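Long-range contacts in putative esterase MT1895 (Mycobacterium tuberculosis, PDB 3S4K), which probably hydrolyses acyl-CoA thioesters, perhaps 1,4-dihydroxy-2-naphthoyl-CoA, as a hotdog-fold thioesterase of the PaaI family: residues S65-A70 and W118-T123; A39-R44 and G100-T105; F93-S98 and T126-A131. All blocks are in the same frame, centred on the assembly; numbering follows the deposited sequence. Where two conformers were deposited one is given.

Interaction 1. Residues S65-A70 and W118-T123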
loop_
_atom_site.group_PDB
_atom_site.type_symbol
_atom_site.label_atom_id
_atom_site.label_comp_id
_atom_site.label_asym_id
_atom_site.label_seq_id
_atom_site.Cartn_x
_atom_site.Cartn_y
_atom_site.Cartn_z
ATOM N N SER A 65 -0.063 4.593 -7.336
ATOM C CA SER A 65 -0.395 4.765 -8.747
ATOM C C SER A 65 -0.468 6.230 -9.158
ATOM O O SER A 65 0.108 6.646 -10.160
ATOM C CB SER A 65 -1.741 4.104 -9.070
ATOM O OG SER A 65 -1.598 2.706 -9.208
ATOM N N ILE A 66 -1.204 7.014 -8.399
ATOM C CA ILE A 66 -1.446 8.417 -8.797
ATOM C C ILE A 66 -0.128 9.191 -8.771
ATOM O O ILE A 66 0.202 9.927 -9.705
ATOM C CB ILE A 66 -2.553 9.079 -7.924
ATOM C CG1 ILE A 66 -3.864 8.301 -8.060
ATOM C CG2 ILE A 66 -2.798 10.556 -8.389
ATOM C CD1 ILE A 66 -5.008 8.734 -7.107
ATOM N N ALA A 67 0.651 9.005 -7.709
ATOM C CA ALA A 67 1.977 9.611 -7.585
ATOM C C ALA A 67 2.942 9.187 -8.697
ATOM O O ALA A 67 3.650 10.025 -9.278
ATOM C CB ALA A 67 2.579 9.271 -6.214
ATOM N N SER A 68 3.017 7.884 -8.972
ATOM C CA SER A 68 3.949 7.406 -9.987
ATOM C C SER A 68 3.597 7.938 -11.365
ATOM O O SER A 68 4.496 8.272 -12.128
ATOM C CB SER A 68 4.032 5.875 -10.023
ATOM O OG SER A 68 4.254 5.352 -8.731
ATOM N N MET A 69 2.299 8.057 -11.691
ATOM C CA MET A 69 1.919 8.540 -13.018
ATOM C C MET A 69 2.218 10.044 -13.146
ATOM O O MET A 69 2.734 10.494 -14.180
ATOM C CB MET A 69 0.449 8.230 -13.332
ATOM C CG MET A 69 0.155 6.733 -13.431
ATOM S SD MET A 69 1.063 5.877 -14.748
ATOM C CE MET A 69 0.625 6.937 -16.066
ATOM N N ALA A 70 1.951 10.806 -12.084
ATOM C CA ALA A 70 2.313 12.229 -12.051
ATOM C C ALA A 70 3.834 12.372 -12.256
ATOM O O ALA A 70 4.318 13.228 -13.027
ATOM C CB ALA A 70 1.879 12.879 -10.722
ATOM N N TRP A 118 6.005 13.147 -4.009
ATOM C CA TRP A 118 4.626 13.544 -4.301
ATOM C C TRP A 118 3.704 13.259 -3.111
ATOM O O TRP A 118 3.865 12.243 -2.438
ATOM C CB TRP A 118 4.067 12.795 -5.519
ATOM C CG TRP A 118 4.695 13.260 -6.812
ATOM C CD1 TRP A 118 5.871 12.861 -7.335
ATOM C CD2 TRP A 118 4.160 14.225 -7.722
ATOM N NE1 TRP A 118 6.115 13.499 -8.529
ATOM C CE2 TRP A 118 5.087 14.365 -8.780
ATOM C CE3 TRP A 118 2.995 14.996 -7.739
ATOM C CZ2 TRP A 118 4.865 15.227 -9.862
ATOM C CZ3 TRP A 118 2.800 15.871 -8.790
ATOM C CH2 TRP A 118 3.725 15.971 -9.843
ATOM N N LEU A 119 2.759 14.171 -2.853
ATOM C CA LEU A 119 1.703 14.003 -1.846
ATOM C C LEU A 119 0.396 13.628 -2.552
ATOM O O LEU A 119 -0.007 14.280 -3.525
ATOM C CB LEU A 119 1.475 15.313 -1.092
ATOM C CG LEU A 119 0.213 15.383 -0.246
ATOM C CD1 LEU A 119 0.335 14.404 0.904
ATOM C CD2 LEU A 119 0.020 16.808 0.294
ATOM N N VAL A 120 -0.270 12.596 -2.049
ATOM C CA VAL A 120 -1.566 12.185 -2.569
ATOM C C VAL A 120 -2.555 12.155 -1.418
ATOM O O VAL A 120 -2.288 11.537 -0.376
ATOM C CB VAL A 120 -1.500 10.798 -3.217
ATOM C CG1 VAL A 120 -2.865 10.418 -3.820
ATOM C CG2 VAL A 120 -0.365 10.739 -4.255
ATOM N N THR A 121 -3.693 12.820 -1.618
ATOM C CA THR A 121 -4.755 12.914 -0.607
ATOM C C THR A 121 -5.996 12.244 -1.183
ATOM O O THR A 121 -6.448 12.590 -2.286
ATOM C CB THR A 121 -5.065 14.382 -0.211
ATOM O OG1 THR A 121 -3.844 15.044 0.144
ATOM C CG2 THR A 121 -6.094 14.468 0.963
ATOM N N ILE A 122 -6.568 11.324 -0.413
ATOM C CA ILE A 122 -7.765 10.591 -0.819
ATOM C C ILE A 122 -8.960 11.057 -0.004
ATOM O O ILE A 122 -8.913 11.044 1.226
ATOM C CB ILE A 122 -7.608 9.079 -0.600
ATOM C CG1 ILE A 122 -6.261 8.601 -1.152
ATOM C CG2 ILE A 122 -8.744 8.347 -1.256
ATOM C CD1 ILE A 122 -6.251 7.126 -1.521
ATOM N N THR A 123 -10.014 11.499 -0.692
ATOM C CA THR A 123 -11.254 11.949 -0.067
ATOM C C THR A 123 -12.460 11.078 -0.451
ATOM O O THR A 123 -12.470 10.414 -1.496
ATOM C CB THR A 123 -11.566 13.426 -0.430
ATOM O OG1 THR A 123 -11.438 13.620 -1.851
ATOM C CG2 THR A 123 -10.626 14.376 0.332
#
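A70 sets its methyl group on the face of the W118 indole. CB lies 3.6 Å from the centroid of the W118 six-membered ring and 8° off the ring normal, so this is a CH-pi contact almost squarely over the benzene half. The carbonyl oxygen A67 O lies above the same face, nearer the pyrrole half. One turn of helix therefore covers the indole with a methyl at one end and a backbone carbonyl at the other.

A67 is the second point of touch. Its CB fits between two strand residues on the same face of the sheet, 3.9 Å from W118 CB and 3.8 Å from V120 CG2. The V120 branch that meets it stands beside the backbone N, with CG1 anti to that N (chi1 -177°). CG1 turns instead to I66, where I66 CD1 and V120 CG1 come within 4.3 Å, a looser contact.

Further out, the pyrrole N-H, W118 NE1, is hydrogen-bonded to Q116 OE1 in the same strand, which limits how the indole can turn. I66 and V120 both reach A106 of strand 100-108, and A70 also touches A37 of strand 36-43. On another side of the helix, S65 OG bonds to D22 and to H55 of the second subunit.

This is the hotdog helix lying in the curve of its sheet. The two short segments run at 141° to each other, with axes 8.3 Å apart. The small side chains of A67 and A70 are consistent with this close approach. The contact is apolar and buried, held by dispersion and the CH-pi touch.

Interaction 2. Residues A39-R44 and G100-T105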
loop_
_atom_site.group_PDB
_atom_site.type_symbol
_atom_site.label_atom_id
_atom_site.label_comp_id
_atom_site.label_asym_id
_atom_site.label_seq_id
_atom_site.Cartn_x
_atom_site.Cartn_y
_atom_site.Cartn_z
ATOM N N ALA A 39 -7.261 10.543 -9.758
ATOM C CA ALA A 39 -7.946 9.311 -10.128
ATOM C C ALA A 39 -8.899 8.902 -9.044
ATOM O O ALA A 39 -8.870 9.434 -7.930
ATOM C CB ALA A 39 -6.932 8.175 -10.407
ATOM N N GLN A 40 -9.763 7.952 -9.377
ATOM C CA GLN A 40 -10.874 7.623 -8.513
ATOM C C GLN A 40 -11.259 6.169 -8.652
ATOM O O GLN A 40 -11.079 5.576 -9.719
ATOM C CB GLN A 40 -12.049 8.501 -8.864
ATOM C CG GLN A 40 -12.589 8.283 -10.272
ATOM C CD GLN A 40 -13.467 9.443 -10.721
ATOM O OE1 GLN A 40 -13.146 10.597 -10.473
ATOM N NE2 GLN A 40 -14.562 9.132 -11.377
ATOM N N LEU A 41 -11.823 5.612 -7.585
ATOM C CA LEU A 41 -12.372 4.256 -7.652
ATOM C C LEU A 41 -13.616 4.138 -6.793
ATOM O O LEU A 41 -13.862 4.943 -5.880
ATOM C CB LEU A 41 -11.340 3.174 -7.271
ATOM C CG LEU A 41 -10.772 3.058 -5.848
ATOM C CD1 LEU A 41 -11.768 2.467 -4.846
ATOM C CD2 LEU A 41 -9.470 2.234 -5.863
ATOM N N ASP A 42 -14.423 3.136 -7.131
ATOM C CA ASP A 42 -15.621 2.826 -6.371
ATOM C C ASP A 42 -15.227 1.791 -5.339
ATOM O O ASP A 42 -14.585 0.802 -5.672
ATOM C CB ASP A 42 -16.708 2.252 -7.302
ATOM C CG ASP A 42 -18.084 2.137 -6.647
ATOM O OD1 ASP A 42 -18.415 2.876 -5.699
ATOM O OD2 ASP A 42 -18.875 1.293 -7.130
ATOM N N VAL A 43 -15.604 2.017 -4.092
ATOM C CA VAL A 43 -15.388 1.017 -3.056
ATOM C C VAL A 43 -16.375 -0.123 -3.236
ATOM O O VAL A 43 -17.586 0.081 -3.142
ATOM C CB VAL A 43 -15.504 1.610 -1.647
ATOM C CG1 VAL A 43 -15.393 0.476 -0.594
ATOM C CG2 VAL A 43 -14.437 2.686 -1.448
ATOM N N ARG A 44 -15.846 -1.306 -3.550
ATOM C CA ARG A 44 -16.648 -2.508 -3.752
ATOM C C ARG A 44 -16.318 -3.533 -2.668
ATOM O O ARG A 44 -15.280 -3.437 -2.005
ATOM C CB ARG A 44 -16.341 -3.114 -5.125
ATOM N N GLY A 100 -19.144 3.658 -1.553
ATOM C CA GLY A 100 -19.074 4.943 -2.261
ATOM C C GLY A 100 -17.762 5.139 -2.989
ATOM O O GLY A 100 -16.852 4.306 -2.892
ATOM N N MET A 101 -17.655 6.259 -3.694
ATOM C CA MET A 101 -16.458 6.597 -4.475
ATOM C C MET A 101 -15.425 7.282 -3.587
ATOM O O MET A 101 -15.772 8.012 -2.653
ATOM C CB MET A 101 -16.827 7.575 -5.607
ATOM C CG MET A 101 -17.785 7.015 -6.649
ATOM S SD MET A 101 -17.021 5.820 -7.751
ATOM C CE MET A 101 -15.725 6.772 -8.561
ATOM N N VAL A 102 -14.153 7.053 -3.903
ATOM C CA VAL A 102 -13.038 7.792 -3.307
ATOM C C VAL A 102 -12.213 8.384 -4.440
ATOM O O VAL A 102 -12.175 7.834 -5.543
ATOM C CB VAL A 102 -12.179 6.923 -2.353
ATOM C CG1 VAL A 102 -13.016 6.528 -1.123
ATOM C CG2 VAL A 102 -11.603 5.695 -3.071
ATOM N N TYR A 103 -11.570 9.519 -4.154
ATOM C CA TYR A 103 -10.965 10.371 -5.147
ATOM C C TYR A 103 -9.608 10.819 -4.614
ATOM O O TYR A 103 -9.528 11.331 -3.486
ATOM C CB TYR A 103 -11.851 11.613 -5.318
ATOM C CG TYR A 103 -13.255 11.311 -5.801
ATOM C CD1 TYR A 103 -14.315 11.083 -4.911
ATOM C CD2 TYR A 103 -13.524 11.265 -7.169
ATOM C CE1 TYR A 103 -15.608 10.801 -5.390
ATOM C CE2 TYR A 103 -14.790 10.977 -7.632
ATOM C CZ TYR A 103 -15.819 10.764 -6.748
ATOM O OH TYR A 103 -17.057 10.458 -7.274
ATOM N N GLY A 104 -8.545 10.605 -5.390
ATOM C CA GLY A 104 -7.205 11.063 -5.011
ATOM C C GLY A 104 -6.626 12.127 -5.910
ATOM O O GLY A 104 -6.844 12.108 -7.126
ATOM N N THR A 105 -5.876 13.053 -5.320
ATOM C CA THR A 105 -5.134 14.069 -6.052
ATOM C C THR A 105 -3.680 14.065 -5.598
ATOM O O THR A 105 -3.433 14.096 -4.400
ATOM C CB THR A 105 -5.694 15.455 -5.748
ATOM O OG1 THR A 105 -7.047 15.543 -6.200
ATOM C CG2 THR A 105 -4.856 16.549 -6.416
HETATM O O HOH W 1 -19.748 1.728 -3.488
#
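Q40 and Y103, an antiparallel non-hydrogen-bonded pair, lie side by side and point the same way. The Q40 amide plane stands 86° from the tyrosine ring. OE1 of Q40 comes to the ring edge, near its plane, 3.3 Å from Y103 CE2. Q40 CG sits between the backbone N and the carbonyl carbon (chi1 64°), and the chain then extends along the ring edge. M101 also meets Q40, its side chain crossing that of Q40 at a slant. The bend at chi2 puts M101 SD 3.6 Å from D42 CB, where the two side chains cross at about a right angle, and that at chi3 turns M101 CE toward Q40, 3.9 Å from Q40 NE2.

The other face of the sheet is apolar. L41 and V102 run alongside each other, with L41 CD1 3.7 Å from V102 CG2. V43 meets the other branch of the same valine, V102 CG1. This face packs on V58 and M62 of helix 56-75.

Backbone bonds set this register. A39 pairs with G104 and L41 with V102, two bonds each. The straightest is G104 N to A39 O, 2.8 Å at 173°. V43 N also donates to G100 O. At this end a water gives to D42 OD1 and V43 O and accepts from G100 N, joining both strands.

Two strands of the hotdog sheet are zipped together. One face carries oily groups for the central helix. The face of Q40, D42, M101 and Y103 carries an amide, a carboxylate and a phenol beside a thioether, consistent with partial exposure to solvent.

Interaction 3. Residues F93-S98 and T126-A131. With EDO (1,2-ethanediol), chain D; EDO (1,2-ethanediol), chain H.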
loop_
_atom_site.group_PDB
_atom_site.type_symbol
_atom_site.label_atom_id
_atom_site.label_comp_id
_atom_site.label_asym_id
_atom_site.label_seq_id
_atom_site.Cartn_x
_atom_site.Cartn_y
_atom_site.Cartn_z
ATOM N N PHE A 93 -3.642 6.585 7.460
ATOM C CA PHE A 93 -5.042 6.246 7.362
ATOM C C PHE A 93 -5.811 7.126 8.329
ATOM O O PHE A 93 -5.467 7.221 9.507
ATOM C CB PHE A 93 -5.231 4.778 7.718
ATOM C CG PHE A 93 -4.370 3.847 6.915
ATOM C CD1 PHE A 93 -4.498 3.773 5.525
ATOM C CD2 PHE A 93 -3.420 3.059 7.538
ATOM C CE1 PHE A 93 -3.718 2.913 4.786
ATOM C CE2 PHE A 93 -2.631 2.191 6.794
ATOM C CZ PHE A 93 -2.775 2.128 5.405
ATOM N N VAL A 94 -6.883 7.745 7.843
ATOM C CA VAL A 94 -7.585 8.752 8.599
ATOM C C VAL A 94 -8.995 8.353 9.009
ATOM O O VAL A 94 -9.369 8.589 10.146
ATOM C CB VAL A 94 -7.609 10.097 7.803
ATOM C CG1 VAL A 94 -8.282 11.212 8.602
ATOM C CG2 VAL A 94 -6.190 10.514 7.422
ATOM N N ARG A 95 -9.766 7.741 8.104
ATOM C CA ARG A 95 -11.183 7.457 8.345
ATOM C C ARG A 95 -11.582 6.183 7.628
ATOM O O ARG A 95 -11.170 5.942 6.500
ATOM C CB ARG A 95 -12.072 8.615 7.853
ATOM C CG ARG A 95 -13.572 8.443 8.173
ATOM C CD ARG A 95 -14.395 9.665 7.791
ATOM N NE ARG A 95 -14.188 10.786 8.701
ATOM C CZ ARG A 95 -14.715 10.866 9.919
ATOM N NH1 ARG A 95 -15.473 9.884 10.382
ATOM N NH2 ARG A 95 -14.475 11.927 10.676
ATOM N N SER A 96 -12.393 5.374 8.314
ATOM C CA SER A 96 -12.898 4.102 7.814
ATOM C C SER A 96 -14.279 4.257 7.160
ATOM O O SER A 96 -15.241 4.713 7.793
ATOM C CB SER A 96 -13.008 3.078 8.957
ATOM O OG SER A 96 -11.736 2.755 9.476
ATOM N N ILE A 97 -14.361 3.863 5.895
ATOM C CA ILE A 97 -15.628 3.831 5.153
ATOM C C ILE A 97 -15.815 2.439 4.536
ATOM O O ILE A 97 -14.880 1.649 4.502
ATOM C CB ILE A 97 -15.685 4.928 4.061
ATOM C CG1 ILE A 97 -14.640 4.684 2.955
ATOM C CG2 ILE A 97 -15.498 6.322 4.694
ATOM C CD1 ILE A 97 -14.760 5.616 1.699
ATOM N N SER A 98 -17.039 2.151 4.080
ATOM C CA SER A 98 -17.424 0.831 3.587
ATOM C C SER A 98 -17.989 0.801 2.164
ATOM O O SER A 98 -18.227 -0.293 1.620
ATOM C CB SER A 98 -18.480 0.254 4.523
ATOM O OG SER A 98 -17.886 -0.129 5.734
ATOM N N THR A 126 -18.123 12.941 0.876
ATOM C CA THR A 126 -18.450 14.090 1.730
ATOM C C THR A 126 -17.256 15.045 1.924
ATOM O O THR A 126 -17.298 15.945 2.765
ATOM C CB THR A 126 -18.975 13.632 3.102
ATOM O OG1 THR A 126 -17.943 12.923 3.813
ATOM C CG2 THR A 126 -20.216 12.750 2.930
ATOM N N ASP A 127 -16.230 14.862 1.088
ATOM C CA ASP A 127 -14.985 15.634 1.106
ATOM C C ASP A 127 -14.282 15.502 2.435
ATOM O O ASP A 127 -13.659 16.466 2.947
ATOM C CB ASP A 127 -15.261 17.108 0.756
ATOM C CG ASP A 127 -14.068 17.810 0.127
ATOM O OD1 ASP A 127 -12.933 17.312 0.132
ATOM O OD2 ASP A 127 -14.279 18.927 -0.386
ATOM N N ARG A 128 -14.373 14.309 3.032
ATOM C CA ARG A 128 -13.554 13.989 4.194
ATOM C C ARG A 128 -12.352 13.166 3.745
ATOM O O ARG A 128 -12.471 12.275 2.893
ATOM C CB ARG A 128 -14.360 13.215 5.267
ATOM C CG ARG A 128 -15.502 14.040 5.867
ATOM C CD ARG A 128 -16.160 13.363 7.034
ATOM N NE ARG A 128 -17.004 14.292 7.792
ATOM C CZ ARG A 128 -18.268 14.602 7.489
ATOM N NH1 ARG A 128 -18.862 14.082 6.418
ATOM N NH2 ARG A 128 -18.951 15.443 8.261
ATOM N N VAL A 129 -11.200 13.480 4.321
ATOM C CA VAL A 129 -9.990 12.732 4.013
ATOM C C VAL A 129 -10.084 11.351 4.650
ATOM O O VAL A 129 -10.341 11.224 5.851
ATOM C CB VAL A 129 -8.725 13.469 4.502
ATOM C CG1 VAL A 129 -7.475 12.640 4.256
ATOM C CG2 VAL A 129 -8.579 14.834 3.802
ATOM N N VAL A 130 -9.871 10.330 3.827
ATOM C CA VAL A 130 -9.820 8.934 4.274
ATOM C C VAL A 130 -8.397 8.398 4.397
ATOM O O VAL A 130 -8.140 7.559 5.279
ATOM C CB VAL A 130 -10.717 7.979 3.405
ATOM C CG1 VAL A 130 -12.194 8.343 3.549
ATOM C CG2 VAL A 130 -10.317 7.976 1.953
ATOM N N ALA A 131 -7.479 8.874 3.561
ATOM C CA ALA A 131 -6.060 8.503 3.618
ATOM C C ALA A 131 -5.233 9.596 2.946
ATOM O O ALA A 131 -5.754 10.334 2.087
ATOM C CB ALA A 131 -5.821 7.130 2.952
HETATM C C1 EDO D . -4.701 9.930 11.232
HETATM O O1 EDO D . -3.767 9.022 10.644
HETATM C C2 EDO D . -5.494 9.241 12.333
HETATM O O2 EDO D . -4.623 8.859 13.413
HETATM C C1 EDO H . -6.810 1.082 8.362
HETATM O O1 EDO H . -6.944 -0.203 9.008
HETATM C C2 EDO H . -8.080 1.447 7.601
HETATM O O2 EDO H . -9.204 1.656 8.467
HETATM O O HOH W 2 -11.640 12.791 7.771
#
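V94 CG1 stands anti to its own backbone N (chi1 -177°), a turn that carries it to V129 O at 3.4 Å. The other branch, V94 CG2, meets V129 CG1. In one of its two conformers, R95 is extended as far as CD and then bends at chi3 (-74°). The bend lays one face of its guanidinium over R128 CD, with R95 NE 3.6 Å from that carbon. The two guanidinium planes are then 73° apart, but the R95 tip is not uniquely placed. A water donates to V129 O.

V130 O accepts two backbone bonds from one face of its carbonyl plane, V94 N at 2.9 Å and R95 N at 3.3 Å. The two bonds tie the start of the loop that follows strand 83-93 to V130. Beyond it, the I97 and V130 side chains cross at about a right angle, with I97 CG2 4.0 Å from V130 CG1. S96 OG bonds to O2 of an ethanediol, probably from the crystallisation liquor.

F93 and A131 form an antiparallel non-hydrogen-bonded pair, the last step of the pairing between strands 83-93 and 129-140. V130 and A131 both face I122 of strand 115-123, a classic beta bulge. Helix 56-75 covers the inner side, with Y59 touching I97, V130 and A131, and C60 touching F93. F93 packs on E64 of the second subunit, and its backbone hydrogen-bonds to that subunit.

Overall arrangement
The three contacts share one hotdog sheet and its helix 56-75. Interactions 1 and 2 have centres about 12 Å apart and meet where strands 115-123 and 100-108 are neighbours, with T123 N 2.8 Å from Y103 O. Interactions 1 and 3 are about 16 Å apart by centres. They join on the other edge of strand 115-123, where I122 N lies 2.8 Å from A131 O. Interactions 2 and 3 are about 11 Å apart by centres and touch through V102 CG1 and I97 CD1, at 3.4 Å. Interaction 1 lies near the chain centre. Through S65 and F93, interactions 1 and 3 also reach the second subunit.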